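CRISPR system Cmr subunit Cmr1-1 (Pyrococcus furiosus, PDB 4W8Z) binds RNA as a subunit capping the type III-B Cmr ribonucleoprotein complex, part of the CRISPR immunity that protects against viruses and other mobile genetic elements. Local coordinates at residues I14-I17 / T18-L22; K196-L199 / D200-E204; A221-K224 / F225-V228; K249-L252 / R253-K257; R312-I316 / V317-V321. One frame throughout, in Å; residues are numbered along the deposited sequence.

Contact 1: residues I14-I17 / T18-L22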
loop_
_atom_site.group_PDB
_atom_site.type_symbol
_atom_site.label_atom_id
_atom_site.label_comp_id
_atom_site.label_asym_id
_atom_site.label_seq_id
_atom_site.Cartn_x
_atom_site.Cartn_y
_atom_site.Cartn_z
ATOM N N ILE A 14 -0.296 16.326 2.117
ATOM C CA ILE A 14 -1.104 15.194 1.683
ATOM C C ILE A 14 -2.408 15.149 2.469
ATOM O O ILE A 14 -2.495 15.656 3.584
ATOM C CB ILE A 14 -0.352 13.853 1.826
ATOM C CG1 ILE A 14 -0.325 13.388 3.283
ATOM C CG2 ILE A 14 1.053 13.972 1.258
ATOM C CD1 ILE A 14 0.330 12.032 3.482
ATOM N N GLU A 15 -3.433 14.566 1.862
ATOM C CA GLU A 15 -4.749 14.500 2.471
ATOM C C GLU A 15 -5.275 13.069 2.419
ATOM O O GLU A 15 -5.058 12.353 1.438
ATOM C CB GLU A 15 -5.709 15.458 1.761
ATOM C CG GLU A 15 -7.146 15.389 2.242
ATOM C CD GLU A 15 -8.066 16.333 1.485
ATOM O OE1 GLU A 15 -7.734 17.533 1.373
ATOM O OE2 GLU A 15 -9.119 15.871 0.995
ATOM N N SER A 16 -5.955 12.650 3.482
ATOM C CA SER A 16 -6.562 11.327 3.526
ATOM C C SER A 16 -7.784 11.245 2.613
ATOM O O SER A 16 -8.688 12.080 2.683
ATOM C CB SER A 16 -6.955 10.962 4.959
ATOM O OG SER A 16 -5.821 10.944 5.808
ATOM N N ILE A 17 -7.801 10.238 1.748
ATOM C CA ILE A 17 -8.969 9.952 0.928
ATOM C C ILE A 17 -9.900 9.012 1.685
ATOM O O ILE A 17 -11.123 9.158 1.642
ATOM C CB ILE A 17 -8.571 9.332 -0.416
ATOM C CG1 ILE A 17 -7.883 10.378 -1.294
ATOM C CG2 ILE A 17 -9.779 8.744 -1.122
ATOM C CD1 ILE A 17 -7.171 9.792 -2.491
ATOM N N THR A 18 -9.312 8.051 2.390
ATOM C CA THR A 18 -10.073 7.126 3.219
ATOM C C THR A 18 -9.701 7.297 4.687
ATOM O O THR A 18 -8.686 7.921 5.005
ATOM C CB THR A 18 -9.834 5.660 2.806
ATOM O OG1 THR A 18 -8.425 5.393 2.767
ATOM C CG2 THR A 18 -10.437 5.381 1.440
ATOM N N SER A 19 -10.529 6.748 5.573
ATOM C CA SER A 19 -10.297 6.818 7.014
ATOM C C SER A 19 -8.893 6.342 7.350
ATOM O O SER A 19 -8.461 5.287 6.884
ATOM C CB SER A 19 -11.331 5.981 7.768
ATOM O OG SER A 19 -12.649 6.302 7.355
ATOM N N THR A 20 -8.178 7.128 8.147
ATOM C CA THR A 20 -6.779 6.842 8.447
ATOM C C THR A 20 -6.607 6.526 9.926
ATOM O O THR A 20 -7.135 7.234 10.778
ATOM C CB THR A 20 -5.869 8.028 8.048
ATOM O OG1 THR A 20 -5.968 8.252 6.634
ATOM C CG2 THR A 20 -4.419 7.741 8.400
ATOM N N HIS A 21 -5.875 5.456 10.224
ATOM C CA HIS A 21 -5.700 5.004 11.600
ATOM C C HIS A 21 -4.230 4.844 11.986
ATOM O O HIS A 21 -3.616 3.806 11.736
ATOM C CB HIS A 21 -6.443 3.687 11.809
ATOM C CG HIS A 21 -7.925 3.803 11.643
ATOM N ND1 HIS A 21 -8.788 3.915 12.713
ATOM C CD2 HIS A 21 -8.697 3.838 10.532
ATOM C CE1 HIS A 21 -10.027 4.006 12.268
ATOM N NE2 HIS A 21 -10.000 3.964 10.947
ATOM N N LEU A 22 -3.673 5.879 12.603
ATOM C CA LEU A 22 -2.274 5.864 13.009
ATOM C C LEU A 22 -2.165 5.345 14.430
ATOM O O LEU A 22 -2.354 6.088 15.394
ATOM C CB LEU A 22 -1.669 7.261 12.886
ATOM C CG LEU A 22 -1.939 7.920 11.529
ATOM C CD1 LEU A 22 -1.294 9.289 11.426
ATOM C CD2 LEU A 22 -1.471 7.011 10.400
#
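S16, the last residue of strand 8-16, and T20, four residues on in the loop that leaves it, meet hydroxyl to hydroxyl: S16 OG and T20 OG1 lie 2.8 Å apart and share a hydrogen bond in which either could be the donor. The two side chains reach across the bend of the chain toward each other. In T20 the hydroxyl is swung beside its own backbone N (chi1 -61°), which aims OG1 back at the strand end, while the methyl CG2 takes the branch opposite that N. S16 holds its OG in the matching position, and its CB lies 3.3 Å from T20 OG1 and 3.5 Å from T18 O. That carbonyl is also 3.2 Å from T20 OG1, a second possible acceptor for the threonine proton, and which acceptor has it is not settled.

T18 turns its side chain the other way. Its OG1 bonds to G162 O and S165 N, next to strand 166-172, and its side chain packs on T237 and L241 of helix 237-264. M166 lies against both S16 and T20.

Bending between I17 and T18 therefore brings three polar atoms together in a buried place: two hydroxyls and one carbonyl. The hydroxyls can bond each other, with T18 O a further acceptor, consistent with a locally satisfied cluster at the end of a central RAMP strand.

Contact 2: residues K196-L199 / D200-E204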
loop_
_atom_site.group_PDB
_atom_site.type_symbol
_atom_site.label_atom_id
_atom_site.label_comp_id
_atom_site.label_asym_id
_atom_site.label_seq_id
_atom_site.Cartn_x
_atom_site.Cartn_y
_atom_site.Cartn_z
ATOM N N LYS A 196 6.291 4.218 -15.460
ATOM C CA LYS A 196 7.421 3.966 -16.344
ATOM C C LYS A 196 8.540 4.968 -16.077
ATOM O O LYS A 196 9.714 4.601 -15.991
ATOM C CB LYS A 196 6.976 4.035 -17.805
ATOM C CG LYS A 196 7.941 3.398 -18.798
ATOM C CD LYS A 196 8.446 4.419 -19.809
ATOM C CE LYS A 196 9.092 3.741 -21.006
ATOM N NZ LYS A 196 8.087 3.005 -21.827
ATOM N N ARG A 197 8.164 6.235 -15.939
ATOM C CA ARG A 197 9.114 7.300 -15.662
ATOM C C ARG A 197 9.853 7.079 -14.342
ATOM O O ARG A 197 11.078 7.196 -14.283
ATOM C CB ARG A 197 8.392 8.646 -15.646
ATOM C CG ARG A 197 9.200 9.796 -15.074
ATOM C CD ARG A 197 10.430 10.079 -15.911
ATOM N NE ARG A 197 10.149 10.007 -17.341
ATOM C CZ ARG A 197 9.648 11.004 -18.060
ATOM N NH1 ARG A 197 9.358 12.162 -17.484
ATOM N NH2 ARG A 197 9.431 10.838 -19.355
ATOM N N VAL A 198 9.101 6.761 -13.289
ATOM C CA VAL A 198 9.673 6.550 -11.962
ATOM C C VAL A 198 10.634 5.367 -11.985
ATOM O O VAL A 198 11.706 5.407 -11.377
ATOM C CB VAL A 198 8.577 6.308 -10.895
ATOM C CG1 VAL A 198 9.195 5.841 -9.583
ATOM C CG2 VAL A 198 7.741 7.566 -10.683
ATOM N N LEU A 199 10.253 4.319 -12.705
ATOM C CA LEU A 199 11.121 3.163 -12.853
ATOM C C LEU A 199 12.410 3.577 -13.557
ATOM O O LEU A 199 13.500 3.380 -13.029
ATOM C CB LEU A 199 10.419 2.050 -13.631
ATOM C CG LEU A 199 11.000 0.657 -13.393
ATOM C CD1 LEU A 199 10.642 0.169 -11.992
ATOM C CD2 LEU A 199 10.538 -0.326 -14.469
ATOM N N ASP A 200 12.273 4.180 -14.736
ATOM C CA ASP A 200 13.413 4.566 -15.564
ATOM C C ASP A 200 14.384 5.525 -14.879
ATOM O O ASP A 200 15.598 5.375 -15.003
ATOM C CB ASP A 200 12.920 5.195 -16.865
ATOM C CG ASP A 200 12.293 4.185 -17.797
ATOM O OD1 ASP A 200 12.679 3.001 -17.734
ATOM O OD2 ASP A 200 11.419 4.577 -18.597
ATOM N N VAL A 201 13.854 6.509 -14.164
ATOM C CA VAL A 201 14.690 7.502 -13.495
ATOM C C VAL A 201 15.468 6.919 -12.310
ATOM O O VAL A 201 16.661 7.188 -12.150
ATOM C CB VAL A 201 13.840 8.695 -13.016
ATOM C CG1 VAL A 201 14.538 9.444 -11.902
ATOM C CG2 VAL A 201 13.551 9.623 -14.173
ATOM N N THR A 202 14.793 6.112 -11.497
ATOM C CA THR A 202 15.389 5.536 -10.293
ATOM C C THR A 202 16.672 4.769 -10.596
ATOM O O THR A 202 17.637 4.835 -9.836
ATOM C CB THR A 202 14.397 4.593 -9.579
ATOM O OG1 THR A 202 13.173 5.293 -9.323
ATOM C CG2 THR A 202 14.976 4.096 -8.264
ATOM N N GLY A 203 16.682 4.054 -11.717
ATOM C CA GLY A 203 17.862 3.322 -12.138
ATOM C C GLY A 203 19.046 4.239 -12.391
ATOM O O GLY A 203 20.159 3.967 -11.938
ATOM N N GLU A 204 18.796 5.328 -13.115
ATOM C CA GLU A 204 19.835 6.293 -13.464
ATOM C C GLU A 204 20.503 6.885 -12.227
ATOM O O GLU A 204 21.724 7.009 -12.170
ATOM C CB GLU A 204 19.248 7.412 -14.335
ATOM C CG GLU A 204 18.931 6.988 -15.762
ATOM C CD GLU A 204 18.171 8.048 -16.539
ATOM O OE1 GLU A 204 18.131 9.213 -16.083
ATOM O OE2 GLU A 204 17.606 7.713 -17.604
#
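V198 and T202, one helical turn apart, make the close-packed part of this contact. V198 O receives two bonds from T202, one from the backbone N at 3.2 Å and one from OG1 at 2.5 Å, and the two donors come from opposite faces of the carbonyl plane. The threonine hydroxyl can reach back because it sits beside its own backbone N (chi1 -54°), folded along the helix. V198 and T202 run side by side in the same direction, with V198 CG1 about 4.0 Å from T202 OG1. Both residues are buried.

Around the helix the packing thins. R197 CD lies on V201 CG2 at 3.6 Å, the two chains passing at an angle, and the arginine's polar end goes on to bond L179 O through NH1. Farther out, K196 bends over D200 and touches it with its carbon chain: CD is 3.2 Å from D200 OD2, but K196 NZ stays 4.9 Å from that oxygen, so the opposite charges are near without pairing. K196 is exposed to solvent. Helical backbone bonds from D200 N to K196 O and from V201 N to R197 O complete the turn.

The stretch belongs to helix 188-206. Its inner side lies against helix 136-152 through L144 and W147 and against helix 38-54 through L49 and Y53, while L199 faces L223 in the loop before strand 226-231.

Contact 3: residues A221-K224 / F225-V228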
loop_
_atom_site.group_PDB
_atom_site.type_symbol
_atom_site.label_atom_id
_atom_site.label_comp_id
_atom_site.label_asym_id
_atom_site.label_seq_id
_atom_site.Cartn_x
_atom_site.Cartn_y
_atom_site.Cartn_z
ATOM N N ALA A 221 9.457 -7.866 -2.487
ATOM C CA ALA A 221 8.542 -7.075 -3.299
ATOM C C ALA A 221 9.259 -5.915 -3.972
ATOM O O ALA A 221 10.019 -5.184 -3.335
ATOM C CB ALA A 221 7.390 -6.557 -2.451
ATOM N N THR A 222 9.022 -5.760 -5.269
ATOM C CA THR A 222 9.563 -4.642 -6.026
ATOM C C THR A 222 8.470 -4.045 -6.896
ATOM O O THR A 222 7.491 -4.721 -7.223
ATOM C CB THR A 222 10.746 -5.057 -6.930
ATOM O OG1 THR A 222 10.278 -5.927 -7.969
ATOM C CG2 THR A 222 11.839 -5.747 -6.126
ATOM N N LEU A 223 8.638 -2.782 -7.274
ATOM C CA LEU A 223 7.700 -2.142 -8.183
ATOM C C LEU A 223 7.728 -2.814 -9.550
ATOM O O LEU A 223 6.682 -3.066 -10.145
ATOM C CB LEU A 223 8.013 -0.653 -8.333
ATOM C CG LEU A 223 7.186 0.015 -9.439
ATOM C CD1 LEU A 223 5.708 0.007 -9.081
ATOM C CD2 LEU A 223 7.675 1.420 -9.751
ATOM N N LYS A 224 8.934 -3.100 -10.037
ATOM C CA LYS A 224 9.121 -3.676 -11.368
ATOM C C LYS A 224 8.314 -4.945 -11.571
ATOM O O LYS A 224 7.686 -5.130 -12.613
ATOM C CB LYS A 224 10.595 -3.981 -11.625
ATOM C CG LYS A 224 10.885 -4.390 -13.062
ATOM C CD LYS A 224 12.254 -5.021 -13.194
ATOM C CE LYS A 224 12.792 -4.861 -14.603
ATOM N NZ LYS A 224 13.075 -3.426 -14.908
ATOM N N PHE A 225 8.334 -5.819 -10.574
ATOM C CA PHE A 225 7.637 -7.090 -10.684
ATOM C C PHE A 225 6.336 -7.077 -9.903
ATOM O O PHE A 225 6.169 -7.824 -8.938
ATOM C CB PHE A 225 8.543 -8.229 -10.216
ATOM C CG PHE A 225 9.745 -8.434 -11.096
ATOM C CD1 PHE A 225 9.618 -9.061 -12.326
ATOM C CD2 PHE A 225 10.995 -7.980 -10.707
ATOM C CE1 PHE A 225 10.713 -9.242 -13.143
ATOM C CE2 PHE A 225 12.095 -8.158 -11.522
ATOM C CZ PHE A 225 11.953 -8.790 -12.741
ATOM N N SER A 226 5.415 -6.223 -10.333
ATOM C CA SER A 226 4.110 -6.120 -9.695
ATOM C C SER A 226 3.020 -5.822 -10.720
ATOM O O SER A 226 3.312 -5.424 -11.844
ATOM C CB SER A 226 4.126 -5.035 -8.611
ATOM O OG SER A 226 4.282 -3.746 -9.178
ATOM N N ASP A 227 1.766 -6.029 -10.331
ATOM C CA ASP A 227 0.633 -5.666 -11.172
ATOM C C ASP A 227 -0.202 -4.607 -10.488
ATOM O O ASP A 227 -0.568 -4.758 -9.325
ATOM C CB ASP A 227 -0.236 -6.880 -11.488
ATOM C CG ASP A 227 0.294 -7.695 -12.652
ATOM O OD1 ASP A 227 1.320 -7.292 -13.247
ATOM O OD2 ASP A 227 -0.327 -8.730 -12.975
ATOM N N VAL A 228 -0.499 -3.532 -11.207
ATOM C CA VAL A 228 -1.340 -2.474 -10.672
ATOM C C VAL A 228 -2.582 -2.344 -11.538
ATOM O O VAL A 228 -2.485 -2.231 -12.758
ATOM C CB VAL A 228 -0.597 -1.122 -10.605
ATOM C CG1 VAL A 228 -1.489 -0.062 -9.989
ATOM C CG2 VAL A 228 0.684 -1.254 -9.799
#
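T222 OG1 accepts the backbone N-H of F225, three residues on, at 3.3 Å, and S226 OG gives its proton to L223 O at 2.7 Å. A third link, S226 N to K224 O, is weak. The threonine bond spans the helically wound L223 and K224, N-cap-like over a single turn. The F225 ring has T222 OG1 at its edge, 3.5 Å from CD2, and K224 running alongside in the same direction, its CD 3.6 Å from CE2 and its CG over one face, displaced toward the rim. K224 starts out opposite its backbone N (chi1 -172°) and stays extended to CE, which carries its methylenes along the ring.

Beyond this shell, helix 38-54 holds the turn: S52 OG bonds K224 N, and A48 pairs with L223 through the backbone. F303 and G341 also hydrogen-bond the backbones of F225 and S226, and L217 and P218 touch the phenylalanine ring.

Both side-chain hydroxyls thus serve the backbone, one as acceptor and one as donor, fastening the turn just where the chain enters strand 226-231. L223 O has a second, weak donor in W339 NE1.

Contact 4: residues K249-L252 / R253-K257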
loop_
_atom_site.group_PDB
_atom_site.type_symbol
_atom_site.label_atom_id
_atom_site.label_comp_id
_atom_site.label_asym_id
_atom_site.label_seq_id
_atom_site.Cartn_x
_atom_site.Cartn_y
_atom_site.Cartn_z
ATOM N N LYS A 249 -16.309 -10.175 1.267
ATOM C CA LYS A 249 -17.214 -10.994 2.064
ATOM C C LYS A 249 -17.394 -12.363 1.419
ATOM O O LYS A 249 -17.412 -13.386 2.103
ATOM C CB LYS A 249 -18.565 -10.299 2.227
ATOM C CG LYS A 249 -19.551 -11.038 3.116
ATOM C CD LYS A 249 -20.942 -10.438 2.990
ATOM C CE LYS A 249 -21.978 -11.243 3.760
ATOM N NZ LYS A 249 -23.374 -10.803 3.449
ATOM N N GLU A 250 -17.517 -12.375 0.094
ATOM C CA GLU A 250 -17.694 -13.617 -0.646
ATOM C C GLU A 250 -16.381 -14.383 -0.736
ATOM O O GLU A 250 -16.360 -15.613 -0.648
ATOM C CB GLU A 250 -18.249 -13.337 -2.045
ATOM C CG GLU A 250 -18.403 -14.570 -2.937
ATOM C CD GLU A 250 -19.410 -15.597 -2.412
ATOM O OE1 GLU A 250 -20.109 -15.328 -1.407
ATOM O OE2 GLU A 250 -19.503 -16.687 -3.019
ATOM N N TYR A 251 -15.292 -13.641 -0.910
ATOM C CA TYR A 251 -13.943 -14.204 -0.911
ATOM C C TYR A 251 -13.668 -14.937 0.396
ATOM O O TYR A 251 -13.191 -16.069 0.400
ATOM C CB TYR A 251 -12.923 -13.091 -1.131
ATOM C CG TYR A 251 -11.467 -13.502 -1.091
ATOM C CD1 TYR A 251 -10.906 -14.264 -2.107
ATOM C CD2 TYR A 251 -10.639 -13.085 -0.054
ATOM C CE1 TYR A 251 -9.568 -14.617 -2.081
ATOM C CE2 TYR A 251 -9.302 -13.433 -0.022
ATOM C CZ TYR A 251 -8.774 -14.198 -1.036
ATOM O OH TYR A 251 -7.443 -14.538 -1.003
ATOM N N LEU A 252 -13.996 -14.282 1.504
ATOM C CA LEU A 252 -13.815 -14.860 2.830
ATOM C C LEU A 252 -14.754 -16.040 3.065
ATOM O O LEU A 252 -14.388 -17.007 3.729
ATOM C CB LEU A 252 -14.033 -13.791 3.902
ATOM C CG LEU A 252 -13.966 -14.207 5.371
ATOM C CD1 LEU A 252 -12.563 -14.660 5.741
ATOM C CD2 LEU A 252 -14.422 -13.058 6.257
ATOM N N ARG A 253 -15.965 -15.961 2.523
ATOM C CA ARG A 253 -16.944 -17.029 2.710
ATOM C C ARG A 253 -16.442 -18.347 2.125
ATOM O O ARG A 253 -16.487 -19.387 2.782
ATOM C CB ARG A 253 -18.285 -16.650 2.081
ATOM C CG ARG A 253 -19.424 -17.569 2.485
ATOM C CD ARG A 253 -20.696 -17.282 1.703
ATOM N NE ARG A 253 -20.541 -17.541 0.275
ATOM C CZ ARG A 253 -20.550 -18.755 -0.267
ATOM N NH1 ARG A 253 -20.694 -19.825 0.502
ATOM N NH2 ARG A 253 -20.406 -18.900 -1.580
ATOM N N ARG A 254 -15.947 -18.293 0.892
ATOM C CA ARG A 254 -15.415 -19.478 0.230
ATOM C C ARG A 254 -14.095 -19.919 0.860
ATOM O O ARG A 254 -13.765 -21.106 0.877
ATOM C CB ARG A 254 -15.222 -19.216 -1.263
ATOM C CG ARG A 254 -16.497 -18.859 -1.983
ATOM C CD ARG A 254 -16.281 -18.813 -3.476
ATOM N NE ARG A 254 -17.451 -18.282 -4.166
ATOM C CZ ARG A 254 -17.531 -18.106 -5.479
ATOM N NH1 ARG A 254 -16.504 -18.423 -6.259
ATOM N NH2 ARG A 254 -18.639 -17.612 -6.013
ATOM N N ARG A 255 -13.344 -18.951 1.368
ATOM C CA ARG A 255 -12.067 -19.219 2.009
ATOM C C ARG A 255 -12.255 -20.084 3.249
ATOM O O ARG A 255 -11.549 -21.075 3.438
ATOM C CB ARG A 255 -11.381 -17.903 2.373
ATOM C CG ARG A 255 -9.954 -18.051 2.823
ATOM C CD ARG A 255 -9.350 -16.694 3.105
ATOM N NE ARG A 255 -8.053 -16.548 2.460
ATOM C CZ ARG A 255 -7.315 -15.450 2.522
ATOM N NH1 ARG A 255 -7.750 -14.399 3.205
ATOM N NH2 ARG A 255 -6.145 -15.404 1.902
ATOM N N ILE A 256 -13.220 -19.701 4.082
ATOM C CA ILE A 256 -13.569 -20.452 5.284
ATOM C C ILE A 256 -13.941 -21.897 4.949
ATOM O O ILE A 256 -13.424 -22.834 5.554
ATOM C CB ILE A 256 -14.738 -19.782 6.039
ATOM C CG1 ILE A 256 -14.320 -18.401 6.547
ATOM C CG2 ILE A 256 -15.195 -20.646 7.195
ATOM C CD1 ILE A 256 -15.475 -17.556 7.026
ATOM N N LYS A 257 -14.833 -22.072 3.979
ATOM C CA LYS A 257 -15.252 -23.403 3.567
ATOM C C LYS A 257 -14.073 -24.212 3.032
ATOM O O LYS A 257 -13.945 -25.404 3.315
ATOM C CB LYS A 257 -16.356 -23.319 2.509
ATOM C CG LYS A 257 -17.727 -22.945 3.052
ATOM C CD LYS A 257 -18.783 -23.907 2.533
ATOM C CE LYS A 257 -19.160 -23.613 1.089
ATOM N NZ LYS A 257 -20.353 -22.718 1.012
#
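K249 O and R253 N, 3.0 Å apart, continue the regular bonding of helix 237-264, each carbonyl taking the N-H four residues on: E250 O to R254, Y251 O to R255 and L252 O to I256. That spacing sets the side chains of E250, Y251 and L252 beside those of the next turn.

E250 has two arginine partners. It leaves the helix opposite its backbone N and then folds at chi2 (63°), bringing the carboxylate back toward the next turn. R253 takes it side-on, with NE on OE1 at 2.8 Å in an almost straight bond (177°) and NH2 on OE2 at 2.8 Å, both on the syn sides, though tilted out of the carboxylate plane. R254 NE comes to OE2 on the anti side, also at 2.8 Å, with its guanidinium nearly perpendicular to the carboxylate (88°). The donors from R253 and R254 reach OE2 from the same face of the carboxylate plane.

On another side of the helix, Y251 OH lies 3.3 Å from R255 NH2, over the guanidinium face and not bonded to it. The hydroxyl bonds N324 and L322, while R255 NH2 goes to E310 and N320 O. L252 CG and I256 CD1 touch at 4.0 Å.

One carboxylate facing two guanidiniums leaves this network with a net positive charge if all three are ionised, and E250 would probably be kept in its anionic form. R255 has a counter-ion in E310, a salt bridge that ties this side of helix 237-264 to the loop after strand 294-302.

Contact 5: residues R312-I316 / V317-V321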
loop_
_atom_site.group_PDB
_atom_site.type_symbol
_atom_site.label_atom_id
_atom_site.label_comp_id
_atom_site.label_asym_id
_atom_site.label_seq_id
_atom_site.Cartn_x
_atom_site.Cartn_y
_atom_site.Cartn_z
ATOM N N ARG A 312 -2.109 -18.832 8.487
ATOM C CA ARG A 312 -1.502 -18.158 9.629
ATOM C C ARG A 312 -2.176 -18.588 10.934
ATOM O O ARG A 312 -3.358 -18.935 10.942
ATOM C CB ARG A 312 -1.584 -16.642 9.447
ATOM C CG ARG A 312 -0.405 -15.883 10.018
ATOM C CD ARG A 312 0.908 -16.543 9.642
ATOM N NE ARG A 312 2.055 -15.851 10.220
ATOM C CZ ARG A 312 2.357 -15.854 11.515
ATOM N NH1 ARG A 312 1.591 -16.506 12.382
ATOM N NH2 ARG A 312 3.427 -15.199 11.947
ATOM N N SER A 313 -1.431 -18.573 12.038
ATOM C CA SER A 313 -1.988 -19.001 13.320
ATOM C C SER A 313 -2.714 -17.847 14.006
ATOM O O SER A 313 -2.364 -17.429 15.110
ATOM C CB SER A 313 -0.900 -19.563 14.233
ATOM O OG SER A 313 0.003 -18.549 14.620
ATOM N N LYS A 314 -3.731 -17.340 13.322
ATOM C CA LYS A 314 -4.616 -16.314 13.850
ATOM C C LYS A 314 -5.983 -16.544 13.217
ATOM O O LYS A 314 -6.149 -17.497 12.460
ATOM C CB LYS A 314 -4.076 -14.916 13.548
ATOM C CG LYS A 314 -3.638 -14.725 12.109
ATOM C CD LYS A 314 -2.832 -13.458 11.943
ATOM C CE LYS A 314 -2.587 -13.167 10.476
ATOM N NZ LYS A 314 -1.661 -12.023 10.294
ATOM N N HIS A 315 -6.960 -15.696 13.508
ATOM C CA HIS A 315 -8.281 -15.901 12.924
ATOM C C HIS A 315 -8.241 -15.670 11.417
ATOM O O HIS A 315 -7.520 -14.797 10.927
ATOM C CB HIS A 315 -9.322 -14.992 13.568
ATOM C CG HIS A 315 -10.724 -15.477 13.390
ATOM N ND1 HIS A 315 -11.449 -15.261 12.234
ATOM C CD2 HIS A 315 -11.532 -16.190 14.211
ATOM C CE1 HIS A 315 -12.642 -15.811 12.358
ATOM N NE2 HIS A 315 -12.720 -16.381 13.549
ATOM N N ILE A 316 -9.025 -16.461 10.690
ATOM C CA ILE A 316 -9.013 -16.439 9.230
ATOM C C ILE A 316 -9.432 -15.073 8.676
ATOM O O ILE A 316 -9.111 -14.726 7.536
ATOM C CB ILE A 316 -9.929 -17.544 8.651
ATOM C CG1 ILE A 316 -9.722 -17.686 7.137
ATOM C CG2 ILE A 316 -11.380 -17.275 9.001
ATOM C CD1 ILE A 316 -9.958 -19.084 6.611
ATOM N N VAL A 317 -10.123 -14.287 9.496
ATOM C CA VAL A 317 -10.510 -12.939 9.102
ATOM C C VAL A 317 -9.281 -12.029 9.016
ATOM O O VAL A 317 -9.306 -11.001 8.343
ATOM C CB VAL A 317 -11.549 -12.338 10.083
ATOM C CG1 VAL A 317 -10.897 -11.947 11.400
ATOM C CG2 VAL A 317 -12.246 -11.144 9.452
ATOM N N ASP A 318 -8.202 -12.426 9.688
ATOM C CA ASP A 318 -6.981 -11.627 9.717
ATOM C C ASP A 318 -5.967 -12.098 8.679
ATOM O O ASP A 318 -4.919 -11.473 8.498
ATOM C CB ASP A 318 -6.348 -11.659 11.109
ATOM C CG ASP A 318 -7.144 -10.868 12.138
ATOM O OD1 ASP A 318 -7.769 -9.849 11.767
ATOM O OD2 ASP A 318 -7.135 -11.265 13.326
ATOM N N TRP A 319 -6.272 -13.204 8.006
ATOM C CA TRP A 319 -5.383 -13.733 6.977
ATOM C C TRP A 319 -5.222 -12.725 5.841
ATOM O O TRP A 319 -6.185 -12.068 5.449
ATOM C CB TRP A 319 -5.912 -15.066 6.442
ATOM C CG TRP A 319 -5.753 -16.213 7.407
ATOM C CD1 TRP A 319 -5.448 -16.131 8.740
ATOM C CD2 TRP A 319 -5.879 -17.610 7.112
ATOM N NE1 TRP A 319 -5.388 -17.388 9.290
ATOM C CE2 TRP A 319 -5.644 -18.314 8.312
ATOM C CE3 TRP A 319 -6.174 -18.336 5.952
ATOM C CZ2 TRP A 319 -5.685 -19.707 8.380
ATOM C CZ3 TRP A 319 -6.207 -19.718 6.022
ATOM C CH2 TRP A 319 -5.970 -20.387 7.227
ATOM N N ASN A 320 -4.003 -12.591 5.329
ATOM C CA ASN A 320 -3.735 -11.714 4.192
ATOM C C ASN A 320 -4.638 -11.994 2.997
ATOM O O ASN A 320 -4.997 -13.143 2.730
ATOM C CB ASN A 320 -2.280 -11.843 3.744
ATOM C CG ASN A 320 -1.311 -11.240 4.729
ATOM O OD1 ASN A 320 -1.689 -10.426 5.569
ATOM N ND2 ASN A 320 -0.044 -11.621 4.620
ATOM N N VAL A 321 -4.992 -10.937 2.272
ATOM C CA VAL A 321 -5.722 -11.082 1.019
ATOM C C VAL A 321 -4.733 -11.346 -0.118
ATOM O O VAL A 321 -3.784 -10.588 -0.307
ATOM C CB VAL A 321 -6.564 -9.833 0.709
ATOM C CG1 VAL A 321 -7.229 -9.960 -0.647
ATOM C CG2 VAL A 321 -7.604 -9.619 1.801
#
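W319 lies with one face of its indole on I316: the isoleucine CA sits 3.6 Å from the centroid of the five-membered ring, almost on its normal, in a CH-pi contact. Farther along that face I316 CG1 meets CE3 at 3.8 Å. The isoleucine reaches there because CG1 stands opposite the backbone N (chi1 -170°), projecting along the six-membered ring. Over the other face comes the backbone N of R312, displaced toward the rim. W319 NE1 bonds K314 O at 3.3 Å, arriving above the carbonyl plane, and has a weak second bond to R312 O.

V317 is met by H315. Its backbone N-H bonds H315 ND1 at 3.2 Å, in the plane of the imidazole, and its CG1 lies 3.5 Å from the same nitrogen.

Beyond the two segments Y259 stands edge-to-face to the indole, R255 and I256 of helix 237-264 touch I316, and the charged ends of K314 and D318 pair with E32 and R158.

The chain itself bends in a beta turn, with D318 N bonded to H315 O at 2.8 Å and a weak W319 N to I316 O bond following, while S313 centres an inverse gamma turn. These are successive turns of a surface loop, folded around a tryptophan.

Along the chain the contacts run in series, 1 to 5. Contact 1 ends a strand of the antiparallel four-stranded sheet, whose order, 79-84, 126-133, 8-16, 166-172, is that of a ferredoxin-like RAMP domain. Contact 2 lies on helix 188-206 and touches contact 3, at the start of strand 226-231, through L199 and L223; their centres are about 13 Å apart. Contacts 4 and 5 form the second pair, about 12 Å between centres, with R255 NH2 of helix 237-264 against N320 O. Contact 2 lies across the chain's centre from contacts 4 and 5, about 39 Å from contact 4, while contact 3 sits nearer the middle of this two-part RNA-binding subunit.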